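Local atomic coordinates of aldehyde dehydrogenase (Bartonella henselae, PDB entry 3I44), a protein that probably oxidises aldehydes to carboxylic acids with NAD(P)+ (nicotinamide adenine dinucleotide or its phosphate) as cofactor, as other aldehyde dehydrogenases do. Residues F28-L33 / A65-N70; I168-W171 / N176-T179; I244-S249 / K254-N259; L288-R293 / Y434-D439. The protein carries 1 engineered substitution. All blocks are in the same frame, centred on the assembly; numbering follows the deposited sequence.

Interaction 1: F28-L33 / A65-N70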
# COMPACT_ATOMS: atom_id res chain seq x y z
N PHE A 28 21.02 13.43 -19.95
CA PHE A 28 19.73 13.15 -19.29
C PHE A 28 18.61 13.90 -20.03
O PHE A 28 18.88 14.87 -20.72
CB PHE A 28 19.77 13.59 -17.83
CG PHE A 28 20.86 12.94 -17.01
CD1 PHE A 28 21.30 11.66 -17.28
CD2 PHE A 28 21.41 13.61 -15.92
CE1 PHE A 28 22.30 11.07 -16.52
CE2 PHE A 28 22.39 13.02 -15.13
CZ PHE A 28 22.85 11.75 -15.44
N TYR A 29 17.37 13.41 -19.94
CA TYR A 29 16.23 14.06 -20.59
C TYR A 29 15.40 14.75 -19.50
O TYR A 29 14.69 14.09 -18.70
CB TYR A 29 15.41 13.08 -21.42
CG TYR A 29 14.29 13.74 -22.22
CD1 TYR A 29 14.56 14.43 -23.40
CD2 TYR A 29 12.98 13.66 -21.80
CE1 TYR A 29 13.54 15.04 -24.15
CE2 TYR A 29 11.95 14.24 -22.53
CZ TYR A 29 12.23 14.94 -23.70
OH TYR A 29 11.20 15.53 -24.39
N ILE A 30 15.57 16.07 -19.41
CA ILE A 30 14.95 16.85 -18.36
C ILE A 30 14.26 18.07 -18.99
O ILE A 30 14.88 18.81 -19.74
CB ILE A 30 15.95 17.31 -17.30
CG1 ILE A 30 16.68 16.10 -16.67
CG2 ILE A 30 15.20 18.10 -16.21
CD1 ILE A 30 17.82 16.43 -15.64
N ASN A 31 12.97 18.22 -18.70
CA ASN A 31 12.19 19.34 -19.16
C ASN A 31 12.22 19.52 -20.67
O ASN A 31 12.40 20.61 -21.18
CB ASN A 31 12.64 20.62 -18.43
CG ASN A 31 11.52 21.64 -18.28
OD1 ASN A 31 10.32 21.32 -18.32
ND2 ASN A 31 11.90 22.87 -18.07
N GLY A 32 12.04 18.42 -21.40
CA GLY A 32 11.92 18.46 -22.84
C GLY A 32 13.23 18.52 -23.62
O GLY A 32 13.19 18.62 -24.82
N LEU A 33 14.38 18.42 -22.94
CA LEU A 33 15.69 18.58 -23.57
C LEU A 33 16.70 17.56 -23.05
O LEU A 33 16.69 17.22 -21.86
CB LEU A 33 16.27 19.98 -23.27
CG LEU A 33 15.55 21.21 -23.85
CD1 LEU A 33 16.22 22.48 -23.34
CD2 LEU A 33 15.55 21.17 -25.37
N ALA A 65 18.87 14.87 -9.91
CA ALA A 65 17.55 14.44 -9.45
C ALA A 65 16.68 15.64 -9.09
O ALA A 65 15.51 15.68 -9.47
CB ALA A 65 17.67 13.51 -8.27
N ASP A 66 17.24 16.64 -8.39
CA ASP A 66 16.44 17.80 -7.98
C ASP A 66 15.95 18.53 -9.21
O ASP A 66 14.81 18.93 -9.25
CB ASP A 66 17.23 18.76 -7.07
CG ASP A 66 17.52 18.18 -5.69
OD1 ASP A 66 16.79 17.30 -5.20
OD2 ASP A 66 18.52 18.61 -5.09
N LYS A 67 16.81 18.67 -10.22
CA LYS A 67 16.45 19.31 -11.48
C LYS A 67 15.25 18.60 -12.14
O LYS A 67 14.27 19.23 -12.50
CB LYS A 67 17.61 19.26 -12.49
CG LYS A 67 18.57 20.46 -12.58
CD LYS A 67 19.51 20.34 -13.84
CE LYS A 67 18.77 20.57 -15.20
NZ LYS A 67 19.66 20.38 -16.43
N ALA A 68 15.40 17.30 -12.36
CA ALA A 68 14.33 16.46 -12.92
C ALA A 68 13.02 16.60 -12.12
O ALA A 68 11.96 16.88 -12.69
CB ALA A 68 14.79 14.99 -13.00
N ILE A 69 13.10 16.50 -10.80
CA ILE A 69 11.91 16.58 -9.98
C ILE A 69 11.29 17.99 -10.07
O ILE A 69 10.07 18.12 -10.13
CB ILE A 69 12.20 16.21 -8.51
CG1 ILE A 69 12.59 14.73 -8.39
CG2 ILE A 69 11.00 16.55 -7.60
CD1 ILE A 69 13.19 14.38 -7.01
N ASN A 70 12.12 19.04 -10.08
CA ASN A 70 11.61 20.41 -10.20
C ASN A 70 10.85 20.60 -11.51
O ASN A 70 9.80 21.23 -11.54
CB ASN A 70 12.73 21.45 -10.13
CG ASN A 70 12.21 22.87 -10.05
OD1 ASN A 70 11.70 23.30 -9.02
ND2 ASN A 70 12.32 23.61 -11.15
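Ile30, the last residue of strand 23-30, packs against the flank of helix 62-79 at Lys67 and Ala68. The two backbones come close here, with the CA atoms of Ile30 and Ala68 5.5 Å apart. From CB, which points toward the helix, the side chain of Ile30 divides into two branches that both reach it. The shorter one ends at CG2, which lies opposite the backbone N across the CA–CB bond; it rests against the helix backbone, 3.8 Å from Ala68 CA and 4.0 Å from Lys67 O. The longer branch leaves through CG1 beside the backbone N and runs out straight (chi2 175°). Its tip, CD1, is 4.3 Å from Ala68 CB and 4.2 Å from Lys67 CB. Alanine's short side chain lets the strand approach closely, and Lys67 contributes its aliphatic base while its NZ makes a salt bridge with Asp35, in the returning strand of the hairpin. That hairpin turns immediately after Ile30: residues 30-33 form a type I' turn, with Ile30 N hydrogen-bonded to Leu33 O at 2.9 Å and Leu33 N to Ile30 O at 3.3 Å. Ile30 also touches Ala71 one turn further along the helix and Asn222 of strand 221-223. No hydrogen bond joins the two segments. The hairpin and the helix thus meet at this point by apolar contact, with the charge of Lys67 drawn off to the strand beyond the turn, so the direct attraction is probably dispersion and the burial of Ile30.

Interaction 2: I168-W171 / N176-T179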
# COMPACT_ATOMS: atom_id res chain seq x y z
N ILE A 168 11.36 3.38 -11.11
CA ILE A 168 12.68 2.73 -11.14
C ILE A 168 12.54 1.36 -11.75
O ILE A 168 11.72 0.55 -11.30
CB ILE A 168 13.31 2.61 -9.74
CG1 ILE A 168 13.58 3.99 -9.15
CG2 ILE A 168 14.62 1.76 -9.78
CD1 ILE A 168 13.97 3.98 -7.66
N THR A 169 13.31 1.12 -12.82
CA THR A 169 13.11 -0.08 -13.61
C THR A 169 14.43 -0.87 -13.72
O THR A 169 15.50 -0.29 -13.64
CB THR A 169 12.62 0.28 -15.02
OG1 THR A 169 13.51 1.23 -15.59
CG2 THR A 169 11.21 0.88 -14.99
N PRO A 170 14.34 -2.18 -13.94
CA PRO A 170 15.53 -3.02 -14.02
C PRO A 170 15.95 -3.31 -15.48
O PRO A 170 15.46 -2.66 -16.41
CB PRO A 170 15.06 -4.28 -13.30
CG PRO A 170 13.63 -4.39 -13.73
CD PRO A 170 13.13 -3.00 -14.04
N TRP A 171 16.83 -4.31 -15.65
CA TRP A 171 17.49 -4.63 -16.93
C TRP A 171 16.96 -5.86 -17.65
O TRP A 171 17.34 -6.11 -18.79
CB TRP A 171 19.00 -4.84 -16.68
CG TRP A 171 19.25 -5.75 -15.53
CD1 TRP A 171 19.44 -5.39 -14.23
CD2 TRP A 171 19.23 -7.18 -15.54
NE1 TRP A 171 19.60 -6.50 -13.45
CE2 TRP A 171 19.47 -7.62 -14.23
CE3 TRP A 171 19.08 -8.14 -16.55
CZ2 TRP A 171 19.56 -8.96 -13.89
CZ3 TRP A 171 19.15 -9.45 -16.23
CH2 TRP A 171 19.39 -9.86 -14.90
N ASN A 176 9.10 -3.96 -21.15
CA ASN A 176 7.98 -4.47 -20.40
C ASN A 176 7.77 -3.59 -19.13
O ASN A 176 6.70 -3.00 -18.93
CB ASN A 176 8.26 -5.94 -20.00
CG ASN A 176 7.09 -6.60 -19.32
OD1 ASN A 176 7.05 -6.75 -18.07
ND2 ASN A 176 6.16 -7.09 -20.12
N GLN A 177 8.85 -3.44 -18.36
CA GLN A 177 8.81 -2.78 -17.07
C GLN A 177 8.64 -1.25 -17.18
O GLN A 177 7.89 -0.67 -16.40
CB GLN A 177 10.04 -3.22 -16.24
CG GLN A 177 10.03 -4.75 -15.99
CD GLN A 177 11.43 -5.41 -15.89
OE1 GLN A 177 12.42 -4.92 -16.45
NE2 GLN A 177 11.51 -6.54 -15.14
N VAL A 178 9.25 -0.62 -18.18
CA VAL A 178 9.08 0.82 -18.39
C VAL A 178 7.65 1.16 -18.85
O VAL A 178 7.04 2.07 -18.30
CB VAL A 178 10.11 1.38 -19.42
CG1 VAL A 178 9.74 2.78 -19.87
CG2 VAL A 178 11.53 1.34 -18.81
N THR A 179 7.11 0.42 -19.81
CA THR A 179 5.76 0.70 -20.29
C THR A 179 4.71 0.48 -19.21
O THR A 179 3.79 1.26 -19.10
CB THR A 179 5.38 -0.09 -21.57
OG1 THR A 179 5.47 -1.50 -21.35
CG2 THR A 179 6.27 0.29 -22.72
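Gln177 and Val178, near the start of helix 174-188, meet Thr169 and Pro170 of the loop that leads into that same helix. Gln177 comes first and is bent at chi2 (149°), which carries its amide up to the pyrrolidine ring of Pro170. Pro170 CG lies above the amide rather than beside one of its atoms, 3.2 Å from Gln177 CD, 3.3 Å from Gln177 NE2 and 3.0 Å from Gln177 OE1. The whole approach is unusually close for van der Waals contact and may partly reflect coordinate error. Neither polar end of the amide is spent on the proline: OE1 accepts from the backbone N of Trp173, and NE2 bonds to Asn172 OD1. The backbone oxygen Gln177 O lies 3.9 Å from Thr169 CG2. Val178 follows and presents one methyl, CG2, to the threonine, 3.8 Å from Thr169 OG1 and 3.9 Å from Thr169 CG2, while Phe207 of helix 202-213 touches the valine as well. In aldehyde dehydrogenases the asparagine of this Pro-Trp-Asn loop contributes to the oxyanion hole, a part Asn172 probably also plays. Gln177 would then be a second-shell residue: its two hydrogen bonds fix which end of the amide is which, and may in turn orient the Asn172 side chain.

Interaction 3: I244-S249 / K254-N259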
# COMPACT_ATOMS: atom_id res chain seq x y z
N ILE A 244 6.49 6.01 -5.24
CA ILE A 244 7.58 5.32 -5.91
C ILE A 244 7.06 3.99 -6.44
O ILE A 244 6.52 3.20 -5.65
CB ILE A 244 8.74 4.98 -4.98
CG1 ILE A 244 9.42 6.26 -4.55
CG2 ILE A 244 9.79 4.12 -5.73
CD1 ILE A 244 10.14 6.96 -5.66
N SER A 245 7.24 3.78 -7.75
CA SER A 245 6.99 2.50 -8.39
C SER A 245 8.32 1.84 -8.70
O SER A 245 9.09 2.34 -9.50
CB SER A 245 6.15 2.64 -9.66
OG SER A 245 5.84 1.35 -10.14
N PHE A 246 8.57 0.69 -8.09
CA PHE A 246 9.86 0.03 -8.20
C PHE A 246 9.73 -1.44 -8.62
O PHE A 246 8.94 -2.18 -8.08
CB PHE A 246 10.63 0.13 -6.86
CG PHE A 246 11.89 -0.69 -6.81
CD1 PHE A 246 13.10 -0.14 -7.16
CD2 PHE A 246 11.86 -2.00 -6.39
CE1 PHE A 246 14.26 -0.90 -7.12
CE2 PHE A 246 13.00 -2.76 -6.33
CZ PHE A 246 14.21 -2.21 -6.72
N THR A 247 10.51 -1.82 -9.61
CA THR A 247 10.64 -3.21 -10.03
C THR A 247 12.12 -3.59 -9.89
O THR A 247 12.99 -2.88 -10.39
CB THR A 247 10.19 -3.38 -11.48
OG1 THR A 247 8.81 -3.01 -11.58
CG2 THR A 247 10.39 -4.82 -11.96
N GLY A 248 12.39 -4.67 -9.18
CA GLY A 248 13.77 -5.08 -8.89
C GLY A 248 13.87 -6.15 -7.82
O GLY A 248 12.92 -6.87 -7.59
N SER A 249 15.02 -6.26 -7.15
CA SER A 249 15.24 -7.36 -6.20
C SER A 249 14.49 -7.06 -4.94
O SER A 249 14.26 -5.88 -4.61
CB SER A 249 16.73 -7.52 -5.85
OG SER A 249 17.20 -6.32 -5.23
N LYS A 254 13.00 -3.60 -0.06
CA LYS A 254 12.97 -3.31 1.39
C LYS A 254 13.59 -1.98 1.67
O LYS A 254 13.07 -1.23 2.48
CB LYS A 254 13.71 -4.38 2.20
CG LYS A 254 13.06 -5.77 2.18
CD LYS A 254 14.09 -6.88 2.51
CE LYS A 254 13.46 -8.07 3.19
NZ LYS A 254 14.10 -9.38 2.92
N ASP A 255 14.69 -1.65 0.99
CA ASP A 255 15.34 -0.36 1.24
C ASP A 255 14.55 0.80 0.64
O ASP A 255 14.52 1.89 1.23
CB ASP A 255 16.78 -0.35 0.72
CG ASP A 255 17.71 -1.18 1.58
OD1 ASP A 255 17.37 -1.42 2.76
OD2 ASP A 255 18.76 -1.61 1.07
N ILE A 256 13.91 0.58 -0.50
CA ILE A 256 13.02 1.59 -1.08
C ILE A 256 11.92 1.89 -0.09
O ILE A 256 11.61 3.05 0.17
CB ILE A 256 12.37 1.11 -2.41
CG1 ILE A 256 13.40 1.02 -3.55
CG2 ILE A 256 11.23 2.03 -2.82
CD1 ILE A 256 14.09 2.31 -3.92
N SER A 257 11.32 0.83 0.46
CA SER A 257 10.23 0.99 1.42
C SER A 257 10.68 1.73 2.66
O SER A 257 9.95 2.58 3.15
CB SER A 257 9.62 -0.36 1.85
OG SER A 257 8.91 -0.95 0.79
N LYS A 258 11.88 1.40 3.16
CA LYS A 258 12.43 2.06 4.36
C LYS A 258 12.64 3.56 4.09
O LYS A 258 12.20 4.40 4.88
CB LYS A 258 13.75 1.39 4.82
N ASN A 259 13.22 3.89 2.94
CA ASN A 259 13.52 5.29 2.62
C ASN A 259 12.25 6.11 2.40
O ASN A 259 12.21 7.30 2.75
CB ASN A 259 14.42 5.39 1.38
CG ASN A 259 15.84 4.86 1.65
OD1 ASN A 259 16.33 4.97 2.75
ND2 ASN A 259 16.47 4.27 0.64
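Phe246 and Ile256 are brought together by their first torsions: chi1 of 172° swings the phenyl ring away from the backbone N, and chi1 of -70° sets Ile256 CG1 beside its own backbone N and CG2 anti to it, sending CG1 to the ring and CG2 to Ile244. CG1 lies over one face of the ring, 4.1 Å from the centroid and 21° off the normal, a CH-pi contact. It sits toward the rim, closest to Phe246 CD1 at 3.8 Å, and the terminal Ile256 CD1 stays on the same side of the ring plane, past the rim, 4.2 Å from Phe246 CD1. The other branch of Ile256 serves a second partner: its CG2 meets Ile244 CG2 at 3.9 Å, the two side chains crossing at about a right angle. One isoleucine therefore covers two residues of strand 243-247, whose side chains alternate so that Ile244 and Phe246 face the helix. Ile168 of the adjacent strand touches both Phe246 and Ile256 and extends the apolar layer. The contact belongs to the beta-alpha-beta unit of strand 243-247, helix 250-261 and strand 266-270, and Ser249 N-caps the helix through Ala252 N. In relatives the start of this helix borders the cofactor's diphosphate. The second subunit also packs on the helix, at Lys254, Ser257 and Lys258. Between these segments no hydrogen bond forms, and the attraction is apolar packing and one CH-pi contact, all through Ile256.

Interaction 4: L288-R293 / Y434-D439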
# COMPACT_ATOMS: atom_id res chain seq x y z
N LEU A 288 5.82 -31.17 -19.41
CA LEU A 288 7.20 -31.25 -18.96
C LEU A 288 8.12 -30.37 -19.83
O LEU A 288 8.85 -29.53 -19.29
CB LEU A 288 7.70 -32.70 -18.95
CG LEU A 288 7.21 -33.53 -17.79
CD1 LEU A 288 7.66 -34.97 -18.07
CD2 LEU A 288 7.76 -32.97 -16.46
N GLN A 289 8.03 -30.52 -21.15
CA GLN A 289 8.82 -29.70 -22.09
C GLN A 289 8.54 -28.20 -21.95
O GLN A 289 9.47 -27.36 -21.93
CB GLN A 289 8.57 -30.12 -23.55
N ARG A 290 7.26 -27.87 -21.87
CA ARG A 290 6.83 -26.48 -21.72
C ARG A 290 7.49 -25.86 -20.46
O ARG A 290 8.04 -24.75 -20.50
CB ARG A 290 5.29 -26.48 -21.62
CG ARG A 290 4.65 -25.14 -21.50
CD ARG A 290 3.11 -25.15 -21.67
NE ARG A 290 2.39 -25.90 -20.64
CZ ARG A 290 1.71 -27.04 -20.84
NH1 ARG A 290 1.64 -27.62 -22.05
NH2 ARG A 290 1.10 -27.63 -19.83
N GLY A 291 7.46 -26.62 -19.37
CA GLY A 291 8.04 -26.20 -18.10
C GLY A 291 9.53 -25.94 -18.14
O GLY A 291 10.02 -24.94 -17.57
N VAL A 292 10.25 -26.84 -18.78
CA VAL A 292 11.72 -26.73 -18.83
C VAL A 292 12.08 -25.55 -19.72
O VAL A 292 12.84 -24.64 -19.33
CB VAL A 292 12.38 -28.08 -19.26
CG1 VAL A 292 13.90 -27.91 -19.35
CG2 VAL A 292 12.03 -29.20 -18.27
N ARG A 293 11.47 -25.50 -20.88
CA ARG A 293 11.66 -24.38 -21.78
C ARG A 293 11.37 -23.03 -21.13
O ARG A 293 12.10 -22.04 -21.37
CB ARG A 293 10.78 -24.52 -23.03
CG ARG A 293 11.28 -25.55 -24.02
CD ARG A 293 10.33 -25.70 -25.22
NE ARG A 293 10.91 -26.59 -26.22
CZ ARG A 293 10.40 -27.77 -26.62
NH1 ARG A 293 9.24 -28.25 -26.16
NH2 ARG A 293 11.08 -28.47 -27.53
N TYR A 434 2.62 -22.35 -10.88
CA TYR A 434 2.19 -23.03 -12.09
C TYR A 434 1.69 -24.44 -11.71
O TYR A 434 2.25 -25.12 -10.82
CB TYR A 434 3.33 -23.13 -13.10
CG TYR A 434 3.93 -21.79 -13.51
CD1 TYR A 434 3.63 -21.22 -14.73
CD2 TYR A 434 4.81 -21.09 -12.66
CE1 TYR A 434 4.17 -19.98 -15.12
CE2 TYR A 434 5.35 -19.87 -13.04
CZ TYR A 434 5.02 -19.31 -14.28
OH TYR A 434 5.54 -18.10 -14.69
N ILE A 435 0.64 -24.88 -12.39
CA ILE A 435 0.03 -26.22 -12.09
C ILE A 435 -0.29 -26.87 -13.41
O ILE A 435 -0.92 -26.24 -14.27
CB ILE A 435 -1.27 -26.11 -11.29
CG1 ILE A 435 -1.06 -25.34 -9.98
CG2 ILE A 435 -1.89 -27.51 -10.98
CD1 ILE A 435 -2.38 -24.86 -9.32
N GLN A 436 0.16 -28.12 -13.58
CA GLN A 436 -0.16 -28.90 -14.76
C GLN A 436 -0.90 -30.17 -14.38
O GLN A 436 -0.33 -31.07 -13.72
CB GLN A 436 1.09 -29.24 -15.56
CG GLN A 436 2.17 -28.17 -15.54
CD GLN A 436 1.73 -26.81 -16.08
OE1 GLN A 436 1.01 -26.70 -17.09
NE2 GLN A 436 2.24 -25.75 -15.44
N SER A 437 -2.18 -30.24 -14.76
CA SER A 437 -2.98 -31.46 -14.62
C SER A 437 -4.22 -31.39 -15.50
O SER A 437 -4.84 -30.33 -15.65
CB SER A 437 -3.43 -31.66 -13.17
OG SER A 437 -4.43 -32.67 -13.05
N GLN A 438 -4.57 -32.53 -16.10
CA GLN A 438 -5.79 -32.58 -16.91
C GLN A 438 -7.04 -32.76 -16.07
O GLN A 438 -8.13 -32.69 -16.63
CB GLN A 438 -5.66 -33.64 -18.03
CG GLN A 438 -4.76 -33.12 -19.11
CD GLN A 438 -4.48 -34.12 -20.19
OE1 GLN A 438 -4.96 -33.97 -21.31
NE2 GLN A 438 -3.67 -35.13 -19.88
N ASP A 439 -6.88 -32.95 -14.74
CA ASP A 439 -8.01 -33.03 -13.79
C ASP A 439 -8.39 -31.61 -13.28
O ASP A 439 -7.72 -31.06 -12.39
CB ASP A 439 -7.63 -33.92 -12.63
CG ASP A 439 -8.75 -34.13 -11.64
OD1 ASP A 439 -9.77 -33.42 -11.67
OD2 ASP A 439 -8.58 -35.02 -10.79
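Arg290 on helix 287-296 and Gln436 at the end of strand 432-436 stand with backbones well apart, their CA atoms 10.2 Å from each other, so that long side chains alone bridge the gap. Arg290 leaves the helix extended and bends at chi3 (64°), which directs the guanidinium to the strand. One N-H of its NH2 points at Gln436 OE1, making a nearly straight hydrogen bond of 2.9 Å with an angle of 170° at the hydrogen. The oxygen lies in the guanidinium plane, at its edge. The amide is turned well away from that plane, and the donor stands 34° out of the carbonyl plane. Gln436, bent at chi2, also donates from NE2 to Asn277 OD1, so its amide is gripped at both ends and its flip is fixed. Arg290 NH2 makes a salt bridge with Asp284 too, a neighbour that would balance its charge and probably keeps the group in place. After Gln436 the chain continues through an ST turn, with Asp439 N 3.0 Å from Ser437 OG, and Asp439, at the N-cap of helix 440-449, makes a weak bond from OD1 to Lys442 N. The seven-stranded sheet is consistent with the catalytic domain of the aldehyde dehydrogenase fold. In it strand 432-436 runs between strands 276-279 and 454-457; Gln436 packs on Ile279, and the bond ties this strand end to helix 287-296, which follows strand 276-279 in the chain and is flanked by helix 316-329.

How the interactions relate
From the N terminus the four contacts follow one another in series, none nested in or crossing another. Interaction 1 closes a 31-residue excursion, tying the first hairpin to helix 62-79. Interactions 2 and 3 are short closures of four residues each, both at the junction of a strand with the following helix. They are the only pair that touches: strands 156-168 and 243-247 lie side by side in one sheet, joined through Ile168 with Ser245 and Thr247. Interaction 4 spans 140 residues, joining helix 287-296 to strand 432-436 of the other large sheet. Its centre is about 47 Å from that of interaction 1, on the opposite side of the chain's centre.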